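Local coordinates for DyP (Bjerkandera adusta, PDB 3VXJ), which probably uses heme b and peroxide to oxidise dyes and phenols such as 2,6-dimethoxyphenol, which it binds, at residues N231-A236 against T415-V420; Q225-F230 against P336-A341; G119-G124 against S140-S145. One frame throughout, in Å; residues are numbered along the deposited sequence.

Interaction 1. Residues N231-A236 against T415-V420; sequences NAYTLA and TVPLFV. With HEM (protoporphyrin IX containing Fe), chain B.
The rings of Y233 and F419 meet obliquely, their centroids 5.8 Å apart and their planes at 57°. CG1 of V416 lies on one face of the Y233 ring, displaced toward the rim, while P417 CD approaches it obliquely, 3.5 Å from Y233 CE1. The F419 ring has the carbonyl O of P417 over the centre of one face, 3.3 Å above its plane. F419 reaches the helix with its far end: CZ sits 3.5 Å from Y233 CB and 3.7 Å from Y233 CG, so it presses on the root of the tyrosine, whereas the phenol end lies by T415 O and V416 CG2, the latter 3.6 Å from Y233 OH. In the ferredoxin-like half of the DyP fold that carries the heme, helix 227-236 follows strand 216-225. The loop leads into strand 420-430, the neighbour of 216-225 in the sheet. Y233 reaches this loop from the helix with CG anti to its backbone N (chi1 -178°). F167 backs F419, and R400 binds V416 O. One residue further on, V420 sets its CG1 3.7 Å from the heme vinyl atom CBB.

Interaction 2. Residues Q225-F230 against P336-A341; sequences QKVPEF and PETSDA. With HEM (protoporphyrin IX containing Fe), chain B.
T338 presents its two branches to two neighbouring residues of the helix start, V227 and P228, and its side chain lies slantwise to both. The hydroxyl goes to the valine, with T338 OG1 3.6 Å from V227 CB and 3.7 Å from V227 CG1; this is van der Waals contact. The methyl goes to the proline, T338 CG2 resting 3.8 Å from P228 CG. The split follows from the first torsion of the threonine, and illustrates how a beta-branched side chain can divide itself between two neighbours: with chi1 at -53°, OG1 sits beside its own backbone N while CG2 points anti to that N, and the two branches diverge over adjacent residues. On the other side, V227 directs its CB toward the threonine. Topologically the contact joins the first turn of helix 227-236, just after strand 216-225, to the connection between strands 328-334 and 353-360, within the ferredoxin-like half that holds the heme. That connection is itself anchored: S339 N-caps helix 340-345 through E342 N, and E337 forms a salt bridge with R157. At the end of strand 216-225, Q225 turns to the heme, its extended chain bringing CD to 3.7 Å from the vinyl atom CBB and NE2 to 3.7 Å from the ring methyl CMB, while NE2 is hydrogen-bonded to E165. With an alanine here the amide is gone, which would probably open a gap beside the vinyl group and leave E165 OE2 without this partner. Further along the helix, F230 stacks on F167.

Interaction 3. Residues G119-G124 against S140-S145; sequences GVFLIG and STFGSS
F142 O is gripped twice by one residue, taking the hydroxyl of S145 at 2.7 Å (S145 OG to F142 O) and its amide at 3.1 Å (S145 N to F142 O). Both donors arrive from the same face of the carbonyl plane, and the hydroxyl is tilted 26° from it. The double hold lies where helix 128-142 gives way to strand 146-155 in the ferredoxin-like sheet of the N-terminal DyP domain, a member of the dimeric alpha+beta barrel clan. The chain here makes a beta-alpha-beta crossover: strands 119-125 and 146-155 run parallel with strand 23-31 between them, and the helix packs over the sheet. G143, with positive phi, turns the chain out of the helix between F142 and S145. F142 and F121 come from opposite directions, one from the helix and one from the strand, and meet as an offset edge-to-face pair, with centroids 5.3 Å apart and planes at 67°. The edge belongs to F121, and the face to F142. F121 points from the strand toward the helix, and with CG beside its backbone N (chi1 -68°) its CZ ends at the F142 ring. The pair is one link in a wider aromatic layer: F29 of the neighbouring strand meets F121, while F37 and Y44 of helix 34-48 meet F142, the tyrosine edge-to-face. I138, one turn back in helix 128-142, also touches F121. At the point of contact F121 CZ stands over one face of F142, offset toward its rim, 3.6 Å from F142 CE2 and 3.7 Å from F142 CZ.

From the N terminus, interaction 3 comes first and closes the shortest loop, tying strand 119-125 to the end of the helix that follows it, all within the N-terminal domain. The chain then enters the heme-bearing half, where the other two cross: 225-230 opens interaction 2, 231-236 opens interaction 1 on the same helix, 336-341 closes the former and 415-420 the latter. Helix 227-236 is thus fastened to the connection between strands 328-334 and 353-360 and to the approach to strand 420-430. Interactions 1 and 2 touch through a probable hydrogen bond from K226 N to F419 O, and both reach the heme. The centre of interaction 3 lies about 33 Å from that of interaction 2.

Interaction 1. Residues N231-A236 against T415-V420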
loop_
_atom_site.group_PDB
_atom_site.type_symbol
_atom_site.label_atom_id
_atom_site.label_comp_id
_atom_site.label_asym_id
_atom_site.label_seq_id
_atom_site.Cartn_x
_atom_site.Cartn_y
_atom_site.Cartn_z
ATOM N N ASN A 231 -17.819 -10.752 3.069
ATOM C CA ASN A 231 -18.936 -11.065 2.188
ATOM C C ASN A 231 -20.225 -11.264 2.989
ATOM O O ASN A 231 -21.265 -10.678 2.670
ATOM C CB ASN A 231 -18.616 -12.326 1.378
ATOM C CG ASN A 231 -19.681 -12.653 0.351
ATOM O OD1 ASN A 231 -19.860 -11.919 -0.621
ATOM N ND2 ASN A 231 -20.379 -13.770 0.550
ATOM N N ALA A 232 -20.157 -12.072 4.043
ATOM C CA ALA A 232 -21.321 -12.330 4.889
ATOM C C ALA A 232 -21.840 -11.057 5.543
ATOM O O ALA A 232 -23.056 -10.864 5.633
ATOM C CB ALA A 232 -20.991 -13.388 5.937
ATOM N N TYR A 233 -20.927 -10.187 5.984
ATOM C CA TYR A 233 -21.315 -8.912 6.576
ATOM C C TYR A 233 -22.088 -8.044 5.582
ATOM O O TYR A 233 -23.091 -7.434 5.945
ATOM C CB TYR A 233 -20.100 -8.138 7.106
ATOM C CG TYR A 233 -20.498 -6.831 7.754
ATOM C CD1 TYR A 233 -20.940 -6.791 9.075
ATOM C CD2 TYR A 233 -20.463 -5.636 7.036
ATOM C CE1 TYR A 233 -21.326 -5.585 9.668
ATOM C CE2 TYR A 233 -20.849 -4.435 7.619
ATOM C CZ TYR A 233 -21.276 -4.412 8.930
ATOM O OH TYR A 233 -21.656 -3.215 9.496
ATOM N N THR A 234 -21.624 -7.980 4.335
ATOM C CA THR A 234 -22.309 -7.153 3.338
ATOM C C THR A 234 -23.674 -7.730 2.965
ATOM O O THR A 234 -24.604 -6.980 2.693
ATOM C CB THR A 234 -21.472 -6.892 2.060
ATOM O OG1 THR A 234 -21.282 -8.115 1.349
ATOM C CG2 THR A 234 -20.107 -6.250 2.380
ATOM N N LEU A 235 -23.795 -9.055 2.955
ATOM C CA LEU A 235 -25.091 -9.684 2.729
ATOM C C LEU A 235 -26.056 -9.424 3.888
ATOM O O LEU A 235 -27.222 -9.091 3.659
ATOM C CB LEU A 235 -24.924 -11.182 2.464
ATOM C CG LEU A 235 -24.330 -11.507 1.086
ATOM C CD1 LEU A 235 -23.777 -12.916 1.077
ATOM C CD2 LEU A 235 -25.394 -11.336 0.002
ATOM N N ALA A 236 -25.572 -9.552 5.126
ATOM C CA ALA A 236 -26.402 -9.331 6.315
ATOM C C ALA A 236 -26.862 -7.884 6.464
ATOM O O ALA A 236 -27.910 -7.611 7.059
ATOM C CB ALA A 236 -25.662 -9.780 7.568
ATOM N N THR A 415 -21.536 -0.731 12.818
ATOM C CA THR A 415 -20.379 -1.171 13.594
ATOM C C THR A 415 -19.805 -2.394 12.887
ATOM O O THR A 415 -20.429 -3.453 12.813
ATOM C CB THR A 415 -20.729 -1.439 15.071
ATOM O OG1 THR A 415 -21.206 -0.226 15.669
ATOM C CG2 THR A 415 -19.497 -1.912 15.844
ATOM N N VAL A 416 -18.610 -2.221 12.343
ATOM C CA VAL A 416 -18.078 -3.143 11.350
ATOM C C VAL A 416 -16.995 -4.019 11.990
ATOM O O VAL A 416 -16.030 -3.496 12.546
ATOM C CB VAL A 416 -17.518 -2.350 10.145
ATOM C CG1 VAL A 416 -17.023 -3.292 9.058
ATOM C CG2 VAL A 416 -18.583 -1.402 9.582
ATOM N N PRO A 417 -17.152 -5.356 11.929
ATOM C CA PRO A 417 -16.059 -6.219 12.393
ATOM C C PRO A 417 -14.779 -5.922 11.613
ATOM O O PRO A 417 -14.850 -5.546 10.441
ATOM C CB PRO A 417 -16.547 -7.629 12.040
ATOM C CG PRO A 417 -18.020 -7.523 11.939
ATOM C CD PRO A 417 -18.287 -6.139 11.411
ATOM N N LEU A 418 -13.620 -6.099 12.241
ATOM C CA LEU A 418 -12.360 -5.908 11.528
ATOM C C LEU A 418 -12.107 -7.089 10.592
ATOM O O LEU A 418 -12.051 -8.241 11.031
ATOM C CB LEU A 418 -11.198 -5.720 12.508
ATOM C CG LEU A 418 -9.837 -5.290 11.932
ATOM C CD1 LEU A 418 -9.879 -3.984 11.132
ATOM C CD2 LEU A 418 -8.789 -5.195 13.045
ATOM N N PHE A 419 -11.978 -6.802 9.297
ATOM C CA PHE A 419 -11.745 -7.839 8.290
ATOM C C PHE A 419 -10.301 -7.860 7.790
ATOM O O PHE A 419 -9.943 -8.683 6.933
ATOM C CB PHE A 419 -12.677 -7.652 7.091
ATOM C CG PHE A 419 -14.131 -7.586 7.444
ATOM C CD1 PHE A 419 -14.765 -8.670 8.041
ATOM C CD2 PHE A 419 -14.870 -6.455 7.145
ATOM C CE1 PHE A 419 -16.127 -8.614 8.362
ATOM C CE2 PHE A 419 -16.235 -6.387 7.461
ATOM C CZ PHE A 419 -16.854 -7.465 8.068
ATOM N N VAL A 420 -9.493 -6.943 8.314
ATOM C CA VAL A 420 -8.101 -6.781 7.913
ATOM C C VAL A 420 -7.262 -6.821 9.182
ATOM O O VAL A 420 -7.393 -5.958 10.046
ATOM C CB VAL A 420 -7.867 -5.444 7.167
ATOM C CG1 VAL A 420 -6.389 -5.266 6.845
ATOM C CG2 VAL A 420 -8.704 -5.385 5.881
HETATM C CHA HEM B . -6.872 2.858 -2.449
HETATM C CHB HEM B . -7.694 -1.643 -0.891
HETATM C CHC HEM B . -4.976 -0.832 3.027
HETATM C CHD HEM B . -4.109 3.663 1.474
HETATM C C1A HEM B . -7.358 1.584 -2.352
HETATM C C2A HEM B . -8.278 0.965 -3.279
HETATM C C3A HEM B . -8.512 -0.283 -2.835
HETATM C C4A HEM B . -7.724 -0.490 -1.641
HETATM C CMA HEM B . -9.422 -1.350 -3.474
HETATM C CAA HEM B . -8.911 1.673 -4.497
HETATM C CBA HEM B . -8.102 1.590 -5.794
HETATM C CGA HEM B . -6.863 2.454 -5.802
HETATM O O1A HEM B . -6.959 3.698 -5.862
HETATM O O2A HEM B . -5.743 1.871 -5.781
HETATM C C1B HEM B . -7.020 -1.828 0.300
HETATM C C2B HEM B . -7.004 -3.045 1.083
HETATM C C3B HEM B . -6.243 -2.821 2.171
HETATM C C4B HEM B . -5.755 -1.461 2.086
HETATM C CMB HEM B . -7.765 -4.331 0.695
HETATM C CAB HEM B . -5.887 -3.796 3.313
HETATM C CBB HEM B . -5.911 -5.120 3.150
HETATM C C1C HEM B . -4.547 0.469 2.966
HETATM C C2C HEM B . -3.776 1.155 3.986
HETATM C C3C HEM B . -3.548 2.408 3.563
HETATM C C4C HEM B . -4.164 2.540 2.260
HETATM C CMC HEM B . -3.313 0.504 5.304
HETATM C CAC HEM B . -2.766 3.550 4.265
HETATM C CBC HEM B . -2.820 3.729 5.592
HETATM C C1D HEM B . -4.715 3.823 0.255
HETATM C C2D HEM B . -4.538 4.986 -0.578
HETATM C C3D HEM B . -5.398 4.744 -1.779
HETATM C C4D HEM B . -6.010 3.456 -1.570
HETATM C CMD HEM B . -3.687 6.243 -0.337
HETATM C CAD HEM B . -5.562 5.727 -2.948
HETATM C CBD HEM B . -6.590 6.771 -2.524
HETATM C CGD HEM B . -6.791 7.816 -3.589
HETATM O O1D HEM B . -7.972 8.060 -3.954
HETATM O O2D HEM B . -5.795 8.404 -4.069
HETATM N NA HEM B . -7.065 0.680 -1.362
HETATM N NB HEM B . -6.272 -0.859 0.957
HETATM N NC HEM B . -4.794 1.360 1.948
HETATM N ND HEM B . -5.568 2.917 -0.372
HETATM FE FE HEM B . -5.981 1.041 0.333
HETATM O O HOH W 1 -4.428 0.398 -0.737
#

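Interaction 2. Residues Q225-F230 against P336-A341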
loop_
_atom_site.group_PDB
_atom_site.type_symbol
_atom_site.label_atom_id
_atom_site.label_comp_id
_atom_site.label_asym_id
_atom_site.label_seq_id
_atom_site.Cartn_x
_atom_site.Cartn_y
_atom_site.Cartn_z
ATOM N N GLN A 225 -6.585 -11.043 5.408
ATOM C CA GLN A 225 -7.965 -10.630 5.136
ATOM C C GLN A 225 -8.975 -11.740 5.413
ATOM O O GLN A 225 -8.715 -12.928 5.146
ATOM C CB GLN A 225 -8.106 -10.126 3.694
ATOM C CG GLN A 225 -7.433 -8.756 3.466
ATOM C CD GLN A 225 -7.341 -8.358 2.009
ATOM O OE1 GLN A 225 -6.281 -8.447 1.405
ATOM N NE2 GLN A 225 -8.448 -7.898 1.444
ATOM N N LYS A 226 -10.118 -11.328 5.955
ATOM C CA LYS A 226 -11.221 -12.221 6.281
ATOM C C LYS A 226 -12.332 -12.058 5.249
ATOM O O LYS A 226 -13.273 -11.273 5.433
ATOM C CB LYS A 226 -11.726 -11.913 7.688
ATOM C CG LYS A 226 -10.644 -11.938 8.769
ATOM C CD LYS A 226 -10.042 -13.307 8.992
ATOM C CE LYS A 226 -9.244 -13.347 10.284
ATOM N NZ LYS A 226 -8.659 -14.693 10.531
ATOM N N VAL A 227 -12.186 -12.779 4.142
ATOM C CA VAL A 227 -13.039 -12.559 2.968
ATOM C C VAL A 227 -14.458 -13.129 3.139
ATOM O O VAL A 227 -15.434 -12.415 2.882
ATOM C CB VAL A 227 -12.357 -13.053 1.666
ATOM C CG1 VAL A 227 -13.256 -12.803 0.464
ATOM C CG2 VAL A 227 -11.010 -12.359 1.485
ATOM N N PRO A 228 -14.590 -14.397 3.577
ATOM C CA PRO A 228 -15.959 -14.876 3.824
ATOM C C PRO A 228 -16.719 -14.016 4.832
ATOM O O PRO A 228 -17.922 -13.796 4.676
ATOM C CB PRO A 228 -15.735 -16.277 4.391
ATOM C CG PRO A 228 -14.444 -16.712 3.809
ATOM C CD PRO A 228 -13.597 -15.465 3.809
ATOM N N GLU A 229 -16.016 -13.524 5.848
ATOM C CA GLU A 229 -16.622 -12.666 6.862
ATOM C C GLU A 229 -17.081 -11.328 6.268
ATOM O O GLU A 229 -18.178 -10.864 6.555
ATOM C CB GLU A 229 -15.649 -12.440 8.023
ATOM C CG GLU A 229 -15.367 -13.687 8.874
ATOM C CD GLU A 229 -14.266 -14.600 8.319
ATOM O OE1 GLU A 229 -13.769 -14.414 7.179
ATOM O OE2 GLU A 229 -13.890 -15.544 9.045
ATOM N N PHE A 230 -16.236 -10.719 5.440
ATOM C CA PHE A 230 -16.590 -9.489 4.734
ATOM C C PHE A 230 -17.836 -9.693 3.874
ATOM O O PHE A 230 -18.790 -8.910 3.932
ATOM C CB PHE A 230 -15.396 -9.043 3.882
ATOM C CG PHE A 230 -15.692 -7.894 2.957
ATOM C CD1 PHE A 230 -15.696 -6.585 3.424
ATOM C CD2 PHE A 230 -15.953 -8.122 1.612
ATOM C CE1 PHE A 230 -15.957 -5.522 2.554
ATOM C CE2 PHE A 230 -16.209 -7.068 0.741
ATOM C CZ PHE A 230 -16.227 -5.769 1.217
ATOM N N PRO A 336 -4.551 -18.213 -1.527
ATOM C CA PRO A 336 -5.446 -18.847 -2.484
ATOM C C PRO A 336 -6.761 -18.098 -2.631
ATOM O O PRO A 336 -7.138 -17.303 -1.764
ATOM C CB PRO A 336 -5.702 -20.221 -1.856
ATOM C CG PRO A 336 -5.574 -19.973 -0.388
ATOM C CD PRO A 336 -4.470 -18.967 -0.263
ATOM N N GLU A 337 -7.457 -18.370 -3.724
ATOM C CA GLU A 337 -8.817 -17.895 -3.910
ATOM C C GLU A 337 -9.723 -18.424 -2.809
ATOM O O GLU A 337 -9.448 -19.467 -2.200
ATOM C CB GLU A 337 -9.328 -18.293 -5.299
ATOM C CG GLU A 337 -8.584 -17.566 -6.415
ATOM C CD GLU A 337 -8.813 -16.073 -6.365
ATOM O OE1 GLU A 337 -9.895 -15.640 -6.807
ATOM O OE2 GLU A 337 -7.922 -15.339 -5.881
ATOM N N THR A 338 -10.789 -17.682 -2.542
ATOM C CA THR A 338 -11.752 -18.064 -1.532
ATOM C C THR A 338 -12.739 -19.037 -2.171
ATOM O O THR A 338 -13.421 -18.701 -3.146
ATOM C CB THR A 338 -12.467 -16.825 -0.934
ATOM O OG1 THR A 338 -11.492 -15.880 -0.467
ATOM C CG2 THR A 338 -13.353 -17.227 0.231
ATOM N N SER A 339 -12.786 -20.249 -1.627
ATOM C CA SER A 339 -13.626 -21.315 -2.164
ATOM C C SER A 339 -15.114 -21.044 -1.956
ATOM O O SER A 339 -15.499 -20.230 -1.114
ATOM C CB SER A 339 -13.253 -22.670 -1.545
ATOM O OG SER A 339 -13.671 -22.756 -0.191
ATOM N N ASP A 340 -15.942 -21.751 -2.724
ATOM C CA ASP A 340 -17.396 -21.657 -2.612
ATOM C C ASP A 340 -17.885 -22.097 -1.234
ATOM O O ASP A 340 -18.795 -21.482 -0.670
ATOM C CB ASP A 340 -18.074 -22.482 -3.712
ATOM C CG ASP A 340 -17.664 -22.046 -5.112
ATOM O OD1 ASP A 340 -17.642 -20.823 -5.384
ATOM O OD2 ASP A 340 -17.372 -22.932 -5.944
ATOM N N ALA A 341 -17.254 -23.139 -0.694
ATOM C CA ALA A 341 -17.588 -23.674 0.627
ATOM C C ALA A 341 -17.193 -22.720 1.750
ATOM O O ALA A 341 -17.874 -22.641 2.775
ATOM C CB ALA A 341 -16.932 -25.035 0.830
HETATM C CHA HEM B . -6.872 2.858 -2.449
HETATM C CHB HEM B . -7.694 -1.643 -0.891
HETATM C CHC HEM B . -4.976 -0.832 3.027
HETATM C CHD HEM B . -4.109 3.663 1.474
HETATM C C1A HEM B . -7.358 1.584 -2.352
HETATM C C2A HEM B . -8.278 0.965 -3.279
HETATM C C3A HEM B . -8.512 -0.283 -2.835
HETATM C C4A HEM B . -7.724 -0.490 -1.641
HETATM C CMA HEM B . -9.422 -1.350 -3.474
HETATM C CAA HEM B . -8.911 1.673 -4.497
HETATM C CBA HEM B . -8.102 1.590 -5.794
HETATM C CGA HEM B . -6.863 2.454 -5.802
HETATM O O1A HEM B . -6.959 3.698 -5.862
HETATM O O2A HEM B . -5.743 1.871 -5.781
HETATM C C1B HEM B . -7.020 -1.828 0.300
HETATM C C2B HEM B . -7.004 -3.045 1.083
HETATM C C3B HEM B . -6.243 -2.821 2.171
HETATM C C4B HEM B . -5.755 -1.461 2.086
HETATM C CMB HEM B . -7.765 -4.331 0.695
HETATM C CAB HEM B . -5.887 -3.796 3.313
HETATM C CBB HEM B . -5.911 -5.120 3.150
HETATM C C1C HEM B . -4.547 0.469 2.966
HETATM C C2C HEM B . -3.776 1.155 3.986
HETATM C C3C HEM B . -3.548 2.408 3.563
HETATM C C4C HEM B . -4.164 2.540 2.260
HETATM C CMC HEM B . -3.313 0.504 5.304
HETATM C CAC HEM B . -2.766 3.550 4.265
HETATM C CBC HEM B . -2.820 3.729 5.592
HETATM C C1D HEM B . -4.715 3.823 0.255
HETATM C C2D HEM B . -4.538 4.986 -0.578
HETATM C C3D HEM B . -5.398 4.744 -1.779
HETATM C C4D HEM B . -6.010 3.456 -1.570
HETATM C CMD HEM B . -3.687 6.243 -0.337
HETATM C CAD HEM B . -5.562 5.727 -2.948
HETATM C CBD HEM B . -6.590 6.771 -2.524
HETATM C CGD HEM B . -6.791 7.816 -3.589
HETATM O O1D HEM B . -7.972 8.060 -3.954
HETATM O O2D HEM B . -5.795 8.404 -4.069
HETATM N NA HEM B . -7.065 0.680 -1.362
HETATM N NB HEM B . -6.272 -0.859 0.957
HETATM N NC HEM B . -4.794 1.360 1.948
HETATM N ND HEM B . -5.568 2.917 -0.372
HETATM FE FE HEM B . -5.981 1.041 0.333
HETATM O O HOH W 1 -4.428 0.398 -0.737
#

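Interaction 3. Residues G119-G124 against S140-S145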
loop_
_atom_site.group_PDB
_atom_site.type_symbol
_atom_site.label_atom_id
_atom_site.label_comp_id
_atom_site.label_asym_id
_atom_site.label_seq_id
_atom_site.Cartn_x
_atom_site.Cartn_y
_atom_site.Cartn_z
ATOM N N GLY A 119 16.643 -5.891 6.709
ATOM C CA GLY A 119 16.299 -5.415 5.385
ATOM C C GLY A 119 15.377 -6.358 4.662
ATOM O O GLY A 119 14.992 -7.407 5.189
ATOM N N VAL A 120 15.033 -5.969 3.441
ATOM C CA VAL A 120 14.162 -6.759 2.589
ATOM C C VAL A 120 14.594 -6.651 1.126
ATOM O O VAL A 120 14.836 -5.543 0.619
ATOM C CB VAL A 120 12.662 -6.355 2.788
ATOM C CG1 VAL A 120 12.404 -4.869 2.449
ATOM C CG2 VAL A 120 11.745 -7.290 2.008
ATOM N N PHE A 121 14.708 -7.803 0.468
ATOM C CA PHE A 121 14.811 -7.852 -0.983
ATOM C C PHE A 121 13.395 -8.025 -1.518
ATOM O O PHE A 121 12.681 -8.927 -1.076
ATOM C CB PHE A 121 15.624 -9.057 -1.467
ATOM C CG PHE A 121 17.091 -9.007 -1.132
ATOM C CD1 PHE A 121 18.012 -8.514 -2.052
ATOM C CD2 PHE A 121 17.560 -9.520 0.072
ATOM C CE1 PHE A 121 19.376 -8.491 -1.759
ATOM C CE2 PHE A 121 18.919 -9.508 0.378
ATOM C CZ PHE A 121 19.833 -8.997 -0.542
ATOM N N LEU A 122 12.985 -7.156 -2.434
ATOM C CA LEU A 122 11.703 -7.292 -3.125
ATOM C C LEU A 122 11.996 -7.833 -4.501
ATOM O O LEU A 122 12.711 -7.195 -5.267
ATOM C CB LEU A 122 11.008 -5.936 -3.299
ATOM C CG LEU A 122 10.669 -4.995 -2.154
ATOM C CD1 LEU A 122 11.902 -4.245 -1.654
ATOM C CD2 LEU A 122 9.624 -4.019 -2.663
ATOM N N ILE A 123 11.417 -8.984 -4.815
ATOM C CA ILE A 123 11.647 -9.633 -6.101
ATOM C C ILE A 123 10.318 -9.719 -6.830
ATOM O O ILE A 123 9.386 -10.353 -6.327
ATOM C CB ILE A 123 12.214 -11.071 -5.942
ATOM C CG1 ILE A 123 13.462 -11.089 -5.056
ATOM C CG2 ILE A 123 12.507 -11.686 -7.324
ATOM C CD1 ILE A 123 13.836 -12.468 -4.530
ATOM N N GLY A 124 10.217 -9.071 -7.986
ATOM C CA GLY A 124 8.994 -9.108 -8.792
ATOM C C GLY A 124 9.243 -9.926 -10.036
ATOM O O GLY A 124 10.231 -9.710 -10.732
ATOM N N SER A 140 23.236 -17.596 -3.209
ATOM C CA SER A 140 24.542 -17.868 -3.812
ATOM C C SER A 140 25.493 -16.676 -3.694
ATOM O O SER A 140 26.682 -16.842 -3.418
ATOM C CB SER A 140 24.378 -18.269 -5.281
ATOM O OG SER A 140 25.633 -18.575 -5.870
ATOM N N THR A 141 24.966 -15.474 -3.903
ATOM C CA THR A 141 25.785 -14.265 -3.886
ATOM C C THR A 141 26.141 -13.829 -2.462
ATOM O O THR A 141 27.289 -13.483 -2.175
ATOM C CB THR A 141 25.087 -13.124 -4.660
ATOM O OG1 THR A 141 24.896 -13.536 -6.022
ATOM C CG2 THR A 141 25.926 -11.847 -4.641
ATOM N N PHE A 142 25.159 -13.854 -1.565
ATOM C CA PHE A 142 25.370 -13.376 -0.199
ATOM C C PHE A 142 25.858 -14.454 0.752
ATOM O O PHE A 142 26.551 -14.147 1.723
ATOM C CB PHE A 142 24.115 -12.681 0.338
ATOM C CG PHE A 142 23.840 -11.363 -0.328
ATOM C CD1 PHE A 142 24.315 -10.181 0.229
ATOM C CD2 PHE A 142 23.136 -11.304 -1.526
ATOM C CE1 PHE A 142 24.087 -8.957 -0.398
ATOM C CE2 PHE A 142 22.896 -10.083 -2.159
ATOM C CZ PHE A 142 23.381 -8.908 -1.593
ATOM N N GLY A 143 25.492 -15.706 0.482
ATOM C CA GLY A 143 25.913 -16.823 1.322
ATOM C C GLY A 143 25.566 -16.597 2.780
ATOM O O GLY A 143 24.498 -16.068 3.099
ATOM N N SER A 144 26.497 -16.965 3.657
ATOM C CA SER A 144 26.282 -16.858 5.097
ATOM C C SER A 144 26.424 -15.433 5.647
ATOM O O SER A 144 26.294 -15.233 6.853
ATOM C CB SER A 144 27.226 -17.803 5.841
ATOM O OG SER A 144 28.566 -17.432 5.613
ATOM N N SER A 145 26.671 -14.446 4.779
ATOM C CA SER A 145 26.711 -13.042 5.217
ATOM C C SER A 145 25.334 -12.557 5.666
ATOM O O SER A 145 25.228 -11.557 6.368
ATOM C CB SER A 145 27.285 -12.111 4.141
ATOM O OG SER A 145 26.360 -11.855 3.090
#